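Local coordinates for protein nicotinate phosphoribosyltransferase (Porphyromonas gingivalis, PDB 2IM5) that probably catalyses the ATP-driven formation of nicotinate ribonucleotide from nicotinate and phosphoribosyl diphosphate, a step of NAD biosynthesis, at residues H211-I216 / T249-T254; S271-S276 / Y301-D306; I123-S128 / F165-R170. All blocks are in the same frame, centred on the assembly; numbering follows the deposited sequence.

Contact 1: residues H211-I216 / T249-T254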
loop_
_atom_site.group_PDB
_atom_site.type_symbol
_atom_site.label_atom_id
_atom_site.label_comp_id
_atom_site.label_asym_id
_atom_site.label_seq_id
_atom_site.Cartn_x
_atom_site.Cartn_y
_atom_site.Cartn_z
ATOM N N HIS A 211 -7.834 -0.114 0.531
ATOM C CA HIS A 211 -7.693 0.170 -0.892
ATOM C C HIS A 211 -6.533 1.172 -0.944
ATOM O O HIS A 211 -6.272 1.881 0.029
ATOM C CB HIS A 211 -8.978 0.782 -1.461
ATOM C CG HIS A 211 -9.182 2.218 -1.092
ATOM N ND1 HIS A 211 -8.391 3.235 -1.590
ATOM C CD2 HIS A 211 -10.069 2.810 -0.258
ATOM C CE1 HIS A 211 -8.780 4.388 -1.077
ATOM N NE2 HIS A 211 -9.796 4.158 -0.265
ATOM N N PRO A 212 -5.817 1.240 -2.071
ATOM C CA PRO A 212 -4.688 2.167 -2.191
ATOM C C PRO A 212 -5.046 3.490 -2.861
ATOM O O PRO A 212 -6.174 3.677 -3.336
ATOM C CB PRO A 212 -3.710 1.372 -3.027
ATOM C CG PRO A 212 -4.663 0.762 -4.052
ATOM C CD PRO A 212 -5.850 0.305 -3.208
ATOM N N HIS A 213 -4.063 4.392 -2.906
ATOM C CA HIS A 213 -4.229 5.693 -3.534
ATOM C C HIS A 213 -4.469 5.540 -5.031
ATOM O O HIS A 213 -5.228 6.316 -5.608
ATOM C CB HIS A 213 -2.980 6.561 -3.338
ATOM C CG HIS A 213 -2.784 7.050 -1.939
ATOM N ND1 HIS A 213 -3.619 7.974 -1.346
ATOM C CD2 HIS A 213 -1.848 6.743 -1.012
ATOM C CE1 HIS A 213 -3.206 8.214 -0.115
ATOM N NE2 HIS A 213 -2.133 7.479 0.114
ATOM N N GLU A 214 -3.827 4.549 -5.658
ATOM C CA GLU A 214 -3.973 4.357 -7.105
ATOM C C GLU A 214 -5.430 4.188 -7.531
ATOM O O GLU A 214 -5.814 4.622 -8.618
ATOM C CB GLU A 214 -3.144 3.156 -7.600
ATOM C CG GLU A 214 -3.558 1.809 -7.041
ATOM C CD GLU A 214 -2.825 0.638 -7.698
ATOM O OE1 GLU A 214 -3.168 0.272 -8.845
ATOM O OE2 GLU A 214 -1.903 0.085 -7.066
ATOM N N TRP A 215 -6.235 3.569 -6.671
ATOM C CA TRP A 215 -7.650 3.354 -6.967
ATOM C C TRP A 215 -8.344 4.697 -7.116
ATOM O O TRP A 215 -9.069 4.917 -8.080
ATOM C CB TRP A 215 -8.308 2.534 -5.851
ATOM C CG TRP A 215 -9.787 2.315 -6.016
ATOM C CD1 TRP A 215 -10.780 2.791 -5.203
ATOM C CD2 TRP A 215 -10.442 1.539 -7.039
ATOM N NE1 TRP A 215 -12.006 2.360 -5.652
ATOM C CE2 TRP A 215 -11.829 1.592 -6.774
ATOM C CE3 TRP A 215 -9.992 0.810 -8.147
ATOM C CZ2 TRP A 215 -12.772 0.940 -7.579
ATOM C CZ3 TRP A 215 -10.930 0.161 -8.953
ATOM C CH2 TRP A 215 -12.307 0.232 -8.662
ATOM N N ILE A 216 -8.102 5.605 -6.175
ATOM C CA ILE A 216 -8.709 6.935 -6.228
ATOM C C ILE A 216 -8.120 7.732 -7.391
ATOM O O ILE A 216 -8.830 8.411 -8.119
ATOM C CB ILE A 216 -8.443 7.740 -4.938
ATOM C CG1 ILE A 216 -8.809 6.921 -3.702
ATOM C CG2 ILE A 216 -9.232 9.030 -4.967
ATOM C CD1 ILE A 216 -10.234 6.533 -3.631
ATOM N N THR A 249 -8.255 9.320 2.635
ATOM C CA THR A 249 -8.805 10.656 2.443
ATOM C C THR A 249 -7.882 11.730 1.878
ATOM O O THR A 249 -8.361 12.760 1.418
ATOM C CB THR A 249 -9.348 11.204 3.780
ATOM O OG1 THR A 249 -8.248 11.478 4.659
ATOM C CG2 THR A 249 -10.262 10.183 4.448
ATOM N N ASP A 250 -6.576 11.496 1.879
ATOM C CA ASP A 250 -5.635 12.526 1.425
ATOM C C ASP A 250 -5.224 12.582 -0.048
ATOM O O ASP A 250 -4.426 13.449 -0.417
ATOM C CB ASP A 250 -4.368 12.453 2.287
ATOM C CG ASP A 250 -3.539 11.207 2.004
ATOM O OD1 ASP A 250 -4.121 10.185 1.589
ATOM O OD2 ASP A 250 -2.304 11.239 2.204
ATOM N N THR A 251 -5.757 11.690 -0.881
ATOM C CA THR A 251 -5.391 11.672 -2.295
ATOM C C THR A 251 -5.400 13.068 -2.900
ATOM O O THR A 251 -4.435 13.481 -3.530
ATOM C CB THR A 251 -6.331 10.781 -3.115
ATOM O OG1 THR A 251 -6.486 9.524 -2.449
ATOM C CG2 THR A 251 -5.749 10.543 -4.518
ATOM N N TYR A 252 -6.492 13.794 -2.709
ATOM C CA TYR A 252 -6.571 15.149 -3.239
ATOM C C TYR A 252 -6.768 16.103 -2.083
ATOM O O TYR A 252 -7.499 17.081 -2.203
ATOM C CB TYR A 252 -7.733 15.276 -4.235
ATOM C CG TYR A 252 -7.585 14.347 -5.414
ATOM C CD1 TYR A 252 -6.494 14.456 -6.277
ATOM C CD2 TYR A 252 -8.497 13.320 -5.628
ATOM C CE1 TYR A 252 -6.313 13.560 -7.318
ATOM C CE2 TYR A 252 -8.329 12.418 -6.669
ATOM C CZ TYR A 252 -7.232 12.541 -7.510
ATOM O OH TYR A 252 -7.042 11.643 -8.530
ATOM N N THR A 253 -6.110 15.799 -0.964
ATOM C CA THR A 253 -6.210 16.618 0.234
ATOM C C THR A 253 -7.411 16.180 1.063
ATOM O O THR A 253 -8.505 15.977 0.534
ATOM C CB THR A 253 -6.343 18.111 -0.147
ATOM O OG1 THR A 253 -5.043 18.723 -0.147
ATOM C CG2 THR A 253 -7.285 18.817 0.760
ATOM N N THR A 254 -7.199 16.028 2.366
ATOM C CA THR A 254 -8.262 15.619 3.268
ATOM C C THR A 254 -9.372 16.666 3.397
ATOM O O THR A 254 -10.530 16.310 3.621
ATOM C CB THR A 254 -7.698 15.271 4.669
ATOM O OG1 THR A 254 -6.939 14.060 4.581
ATOM C CG2 THR A 254 -8.826 15.058 5.673
#
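Ile216, Thr251 and His213 bury the most surface here, with Thr251 set between the other two. Its CB and CG2 pack obliquely against Ile216 in the first turn of helix 213-223, the methyl CG2 lying 3.8 Å from Ile216 CG2. The same methyl sits over the centre of the Tyr252 ring, and Ile216 CG2 also comes within 3.9 Å of Tyr252 CE2. A branched aliphatic chain suits position 216, for one branch can serve both neighbours while the residue also packs on Asn229 and Ala232 of helix 228-240.

Threonine brings a polar atom as well as a methyl. With Thr251 OG1 beside its own backbone N and CG2 anti to it (chi1 -48°), the hydroxyl is turned to the imidazole and meets ND1 of His213 at 3.4 Å, a long, weak but nearly straight hydrogen bond (170°). The hydroxyl lies near the plane of the ring, at its edge, a position that at most lightly restrains the imidazole. NE2 of His213 has a weak bond to Asp275. Asp250, whose OD2 accepts from Ser276, belongs with Thr251 to a type I beta turn running to Thr253.

His213 is predicted to be phosphorylated by autocatalysis; it is unmodified here, and the loop facing it follows strand 246-248, at the C-terminal strand ends where TIM-barrel-like enzymes carry their active sites.

Contact 2: residues S271-S276 / Y301-D306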
loop_
_atom_site.group_PDB
_atom_site.type_symbol
_atom_site.label_atom_id
_atom_site.label_comp_id
_atom_site.label_asym_id
_atom_site.label_seq_id
_atom_site.Cartn_x
_atom_site.Cartn_y
_atom_site.Cartn_z
ATOM N N SER A 271 -14.241 2.984 8.745
ATOM C CA SER A 271 -13.031 3.697 9.106
ATOM C C SER A 271 -12.369 4.521 8.013
ATOM O O SER A 271 -12.642 4.358 6.819
ATOM C CB SER A 271 -12.020 2.692 9.663
ATOM O OG SER A 271 -11.863 1.615 8.756
ATOM N N LEU A 272 -11.486 5.410 8.455
ATOM C CA LEU A 272 -10.730 6.277 7.570
ATOM C C LEU A 272 -9.269 5.926 7.782
ATOM O O LEU A 272 -8.897 5.380 8.820
ATOM C CB LEU A 272 -10.937 7.745 7.945
ATOM C CG LEU A 272 -12.377 8.235 8.091
ATOM C CD1 LEU A 272 -12.370 9.661 8.645
ATOM C CD2 LEU A 272 -13.093 8.172 6.744
ATOM N N ARG A 273 -8.442 6.229 6.799
ATOM C CA ARG A 273 -7.034 5.959 6.951
ATOM C C ARG A 273 -6.239 7.257 6.873
ATOM O O ARG A 273 -6.397 8.031 5.935
ATOM C CB ARG A 273 -6.549 4.989 5.878
ATOM C CG ARG A 273 -5.073 4.731 5.972
ATOM C CD ARG A 273 -4.643 3.613 5.058
ATOM N NE ARG A 273 -3.194 3.584 4.948
ATOM C CZ ARG A 273 -2.526 2.763 4.148
ATOM N NH1 ARG A 273 -3.186 1.896 3.390
ATOM N NH2 ARG A 273 -1.201 2.825 4.094
ATOM N N HIS A 274 -5.402 7.490 7.878
ATOM C CA HIS A 274 -4.548 8.674 7.937
ATOM C C HIS A 274 -3.198 8.245 7.391
ATOM O O HIS A 274 -2.586 7.325 7.923
ATOM C CB HIS A 274 -4.378 9.144 9.380
ATOM C CG HIS A 274 -3.225 10.083 9.571
ATOM N ND1 HIS A 274 -3.263 11.403 9.173
ATOM C CD2 HIS A 274 -1.981 9.874 10.064
ATOM C CE1 HIS A 274 -2.092 11.965 9.408
ATOM N NE2 HIS A 274 -1.294 11.059 9.948
ATOM N N ASP A 275 -2.718 8.911 6.347
ATOM C CA ASP A 275 -1.447 8.515 5.760
ATOM C C ASP A 275 -0.469 9.655 5.478
ATOM O O ASP A 275 0.588 9.438 4.888
ATOM C CB ASP A 275 -1.706 7.721 4.478
ATOM C CG ASP A 275 -0.498 6.922 4.036
ATOM O OD1 ASP A 275 0.037 6.148 4.865
ATOM O OD2 ASP A 275 -0.088 7.064 2.864
ATOM N N SER A 276 -0.822 10.867 5.884
ATOM C CA SER A 276 0.064 12.011 5.694
ATOM C C SER A 276 -0.405 13.190 6.527
ATOM O O SER A 276 -1.580 13.282 6.878
ATOM C CB SER A 276 0.148 12.411 4.211
ATOM O OG SER A 276 -1.024 13.073 3.775
ATOM N N TYR A 301 -13.398 4.065 13.263
ATOM C CA TYR A 301 -11.978 3.812 13.506
ATOM C C TYR A 301 -11.114 4.604 12.535
ATOM O O TYR A 301 -11.544 4.947 11.439
ATOM C CB TYR A 301 -11.627 2.332 13.272
ATOM C CG TYR A 301 -12.470 1.325 14.016
ATOM C CD1 TYR A 301 -11.931 0.579 15.070
ATOM C CD2 TYR A 301 -13.802 1.102 13.662
ATOM C CE1 TYR A 301 -12.698 -0.369 15.751
ATOM C CE2 TYR A 301 -14.583 0.158 14.339
ATOM C CZ TYR A 301 -14.024 -0.573 15.379
ATOM O OH TYR A 301 -14.788 -1.509 16.041
ATOM N N ILE A 302 -9.885 4.882 12.950
ATOM C CA ILE A 302 -8.929 5.544 12.084
ATOM C C ILE A 302 -7.695 4.661 12.110
ATOM O O ILE A 302 -7.196 4.312 13.183
ATOM C CB ILE A 302 -8.503 6.934 12.569
ATOM C CG1 ILE A 302 -9.657 7.921 12.449
ATOM C CG2 ILE A 302 -7.315 7.418 11.724
ATOM C CD1 ILE A 302 -9.312 9.312 12.957
ATOM N N ILE A 303 -7.232 4.272 10.927
ATOM C CA ILE A 303 -6.039 3.465 10.824
ATOM C C ILE A 303 -4.935 4.443 10.428
ATOM O O ILE A 303 -4.990 5.055 9.361
ATOM C CB ILE A 303 -6.208 2.328 9.758
ATOM C CG1 ILE A 303 -4.854 1.704 9.432
ATOM C CG2 ILE A 303 -6.865 2.857 8.511
ATOM C CD1 ILE A 303 -4.308 0.842 10.526
ATOM N N PHE A 304 -3.957 4.607 11.316
ATOM C CA PHE A 304 -2.833 5.513 11.095
ATOM C C PHE A 304 -1.677 4.704 10.519
ATOM O O PHE A 304 -1.320 3.657 11.056
ATOM C CB PHE A 304 -2.415 6.147 12.425
ATOM C CG PHE A 304 -3.503 6.961 13.082
ATOM C CD1 PHE A 304 -3.623 8.321 12.826
ATOM C CD2 PHE A 304 -4.404 6.362 13.970
ATOM C CE1 PHE A 304 -4.614 9.076 13.439
ATOM C CE2 PHE A 304 -5.400 7.110 14.589
ATOM C CZ PHE A 304 -5.506 8.468 14.326
ATOM N N SER A 305 -1.079 5.187 9.439
ATOM C CA SER A 305 0.009 4.444 8.809
ATOM C C SER A 305 1.134 5.309 8.249
ATOM O O SER A 305 1.904 4.852 7.399
ATOM C CB SER A 305 -0.555 3.589 7.677
ATOM O OG SER A 305 -1.157 4.421 6.696
ATOM N N ASP A 306 1.238 6.546 8.715
ATOM C CA ASP A 306 2.281 7.435 8.216
ATOM C C ASP A 306 3.629 7.324 8.946
ATOM O O ASP A 306 3.837 7.953 9.987
ATOM C CB ASP A 306 1.785 8.878 8.257
ATOM C CG ASP A 306 2.797 9.856 7.695
ATOM O OD1 ASP A 306 3.546 9.471 6.772
ATOM O OD2 ASP A 306 2.834 11.014 8.167
#
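Arg273 and Ser305 meet through contrasting torsions: the arginine has CG anti to its N (chi1 178°) and runs out fully extended, whereas Ser305 tucks OG between its own N and carbonyl carbon (chi1 61°), facing the guanidinium. NE of Arg273 donates to Ser305 OG at 2.8 Å, and NH2 adds a weak bond. The hydroxyl donates a hydrogen bond to OD1 of Asp275, also 2.8 Å away, on the anti side and 31° out of the carboxylate plane. Serine fits because one small group can accept from a cation and donate to an anion; the long NH2 to OD1 ion pair within 273-275 closes the triangle.

The cluster stands where two neighbouring parallel strands, 271-274 and 301-304, end; helix 279-292 joins them as a beta-alpha-beta unit of the barrel-like sheet. Backbone bonds alternate across them, among them Ile303 N to Leu272 O at 2.9 Å.

Beta-branched Ile303 lies alongside Arg273, its CG2 3.4 Å from Arg273 CB and covering the aliphatic stem. On the other face Leu272, Ile302 and His274 pack on helix 279-292, and Phe304 on Phe328 and Ala326. There His274 CD2 comes to 3.6 Å from Phe304 CD1, the two rings meeting obliquely, while Ile302 CG2 lies over one face of the phenyl, toward its rim.

Contact 3: residues I123-S128 / F165-R170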
loop_
_atom_site.group_PDB
_atom_site.type_symbol
_atom_site.label_atom_id
_atom_site.label_comp_id
_atom_site.label_asym_id
_atom_site.label_seq_id
_atom_site.Cartn_x
_atom_site.Cartn_y
_atom_site.Cartn_z
ATOM N N ILE A 123 8.318 -5.819 -7.238
ATOM C CA ILE A 123 9.463 -5.103 -7.795
ATOM C C ILE A 123 10.190 -4.257 -6.753
ATOM O O ILE A 123 11.418 -4.255 -6.704
ATOM C CB ILE A 123 9.046 -4.211 -8.995
ATOM C CG1 ILE A 123 8.692 -5.106 -10.190
ATOM C CG2 ILE A 123 10.180 -3.247 -9.363
ATOM C CD1 ILE A 123 8.338 -4.347 -11.466
ATOM N N LEU A 124 9.444 -3.545 -5.915
ATOM C CA LEU A 124 10.075 -2.729 -4.888
ATOM C C LEU A 124 10.803 -3.613 -3.870
ATOM O O LEU A 124 11.916 -3.295 -3.444
ATOM C CB LEU A 124 9.034 -1.849 -4.185
ATOM C CG LEU A 124 8.483 -0.683 -5.021
ATOM C CD1 LEU A 124 7.305 -0.052 -4.303
ATOM C CD2 LEU A 124 9.576 0.345 -5.279
ATOM N N ALA A 125 10.178 -4.726 -3.490
ATOM C CA ALA A 125 10.786 -5.642 -2.526
ATOM C C ALA A 125 12.051 -6.249 -3.125
ATOM O O ALA A 125 13.030 -6.468 -2.422
ATOM C CB ALA A 125 9.809 -6.747 -2.154
ATOM N N VAL A 126 12.014 -6.529 -4.425
ATOM C CA VAL A 126 13.162 -7.103 -5.112
ATOM C C VAL A 126 14.311 -6.102 -5.164
ATOM O O VAL A 126 15.457 -6.450 -4.878
ATOM C CB VAL A 126 12.800 -7.523 -6.547
ATOM C CG1 VAL A 126 14.069 -7.729 -7.383
ATOM C CG2 VAL A 126 11.999 -8.810 -6.509
ATOM N N ILE A 127 14.004 -4.863 -5.530
ATOM C CA ILE A 127 15.029 -3.827 -5.604
ATOM C C ILE A 127 15.665 -3.620 -4.237
ATOM O O ILE A 127 16.886 -3.514 -4.118
ATOM C CB ILE A 127 14.436 -2.494 -6.107
ATOM C CG1 ILE A 127 14.101 -2.624 -7.594
ATOM C CG2 ILE A 127 15.402 -1.347 -5.853
ATOM C CD1 ILE A 127 13.435 -1.405 -8.169
ATOM N N SER A 128 14.835 -3.572 -3.204
ATOM C CA SER A 128 15.333 -3.370 -1.855
ATOM C C SER A 128 16.273 -4.500 -1.432
ATOM O O SER A 128 17.393 -4.248 -0.997
ATOM C CB SER A 128 14.160 -3.266 -0.875
ATOM O OG SER A 128 14.626 -3.022 0.441
ATOM N N PHE A 165 2.817 -3.541 7.724
ATOM C CA PHE A 165 2.729 -2.990 6.366
ATOM C C PHE A 165 4.117 -2.640 5.812
ATOM O O PHE A 165 4.251 -1.620 5.139
ATOM C CB PHE A 165 1.942 -1.664 6.352
ATOM C CG PHE A 165 0.472 -1.785 6.635
ATOM C CD1 PHE A 165 -0.150 -3.020 6.754
ATOM C CD2 PHE A 165 -0.302 -0.629 6.748
ATOM C CE1 PHE A 165 -1.529 -3.108 6.981
ATOM C CE2 PHE A 165 -1.675 -0.701 6.976
ATOM C CZ PHE A 165 -2.291 -1.944 7.093
ATOM N N GLY A 166 5.145 -3.439 6.066
ATOM C CA GLY A 166 6.458 -3.040 5.571
ATOM C C GLY A 166 7.122 -3.834 4.456
ATOM O O GLY A 166 8.347 -3.785 4.308
ATOM N N MET A 167 6.336 -4.546 3.660
ATOM C CA MET A 167 6.892 -5.352 2.585
ATOM C C MET A 167 7.732 -4.616 1.535
ATOM O O MET A 167 8.876 -4.982 1.278
ATOM C CB MET A 167 5.769 -6.129 1.890
ATOM C CG MET A 167 6.126 -6.624 0.499
ATOM S SD MET A 167 5.188 -8.080 0.009
ATOM C CE MET A 167 6.392 -8.863 -1.043
ATOM N N ARG A 168 7.168 -3.578 0.934
ATOM C CA ARG A 168 7.873 -2.845 -0.107
ATOM C C ARG A 168 9.286 -2.368 0.213
ATOM O O ARG A 168 10.128 -2.309 -0.681
ATOM C CB ARG A 168 7.023 -1.674 -0.578
ATOM C CG ARG A 168 5.913 -2.106 -1.516
ATOM C CD ARG A 168 4.966 -0.954 -1.814
ATOM N NE ARG A 168 4.317 -0.507 -0.589
ATOM C CZ ARG A 168 3.527 0.553 -0.508
ATOM N NH1 ARG A 168 3.283 1.282 -1.589
ATOM N NH2 ARG A 168 2.981 0.882 0.657
ATOM N N ARG A 169 9.556 -2.039 1.473
ATOM C CA ARG A 169 10.890 -1.572 1.846
ATOM C C ARG A 169 11.623 -2.470 2.833
ATOM O O ARG A 169 12.572 -2.034 3.482
ATOM C CB ARG A 169 10.807 -0.156 2.409
ATOM C CG ARG A 169 10.436 0.856 1.351
ATOM C CD ARG A 169 10.384 2.260 1.898
ATOM N NE ARG A 169 9.964 3.185 0.855
ATOM C CZ ARG A 169 9.857 4.497 1.028
ATOM N NH1 ARG A 169 10.145 5.034 2.208
ATOM N NH2 ARG A 169 9.462 5.268 0.023
ATOM N N ARG A 170 11.184 -3.719 2.944
ATOM C CA ARG A 170 11.818 -4.663 3.854
ATOM C C ARG A 170 13.294 -4.852 3.477
ATOM O O ARG A 170 13.671 -4.668 2.317
ATOM C CB ARG A 170 11.099 -6.008 3.786
ATOM C CG ARG A 170 11.238 -6.725 2.447
ATOM C CD ARG A 170 10.330 -7.949 2.383
ATOM N NE ARG A 170 10.466 -8.687 1.129
ATOM C CZ ARG A 170 9.618 -9.630 0.729
ATOM N NH1 ARG A 170 8.574 -9.949 1.488
ATOM N NH2 ARG A 170 9.805 -10.245 -0.431
HETATM O O HOH W 1 12.508 -8.952 -0.951
HETATM O O HOH W 2 14.204 -0.510 1.670
#
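Met167 opens the contact by bringing its methyl CE to 4.2 Å from CB of Ala125 on helix 120-134; a flexible thioether chain can reach the helix from a loop. Arg168 follows, its CA nearest that of Ala125, a closeness that alanine's small side chain permits. The aliphatic part of Arg168 runs beside Leu124 in the same direction, CD lying 3.5 Å from Leu124 CD1. A bend at chi3 (-62°) then carries the guanidinium off to a salt bridge with Glu120.

The side chain of Arg169 starts away from the helix, and its NH2 bonds to O of Ile347; its carbonyl O and Ser128 OG each accept a hydrogen bond from one water, at 2.9 and 2.8 Å. At Arg170 the backbone O accepts a hydrogen bond from Ser128 OG at 2.7 Å, so the serine hydroxyl both donates and accepts. NE of Arg170 lies 3.9 Å from Ala125 CB, the methyl packing against the guanidinium end, and donates to a second water, 2.9 Å away in the guanidinium plane, which in turn donates to Ala125 O. The tip of Arg170 is paired with Glu176 and Asp9.

Residues 167-170 form a type I beta turn. The arrangement is a helix packed on the beta-alpha loop after strand 162-164 of a TIM-barrel-like domain, here linking the N-terminal part of the enzyme to that strand's end.

Contact 3 closes before contact 1 opens, and contact 1 closes before contact 2 opens, so the three come in series along the chain. All touch the parallel, barrel-like sheet: contact 3 at the loop after strand 162-164, contact 1 after strand 246-248, and contact 2 on strands 271-274 and 301-304. Contacts 1 and 2, with centres about 11 Å apart, share a probable hydrogen bond between Asp250 and Ser276. Contact 3 lies about 21 Å from either, centre to centre, across the chain's middle, and brings in helix 120-134. Segments at these strand ends thus lie on opposite sides of the chain's centre, consistent with an active site at that end of the barrel.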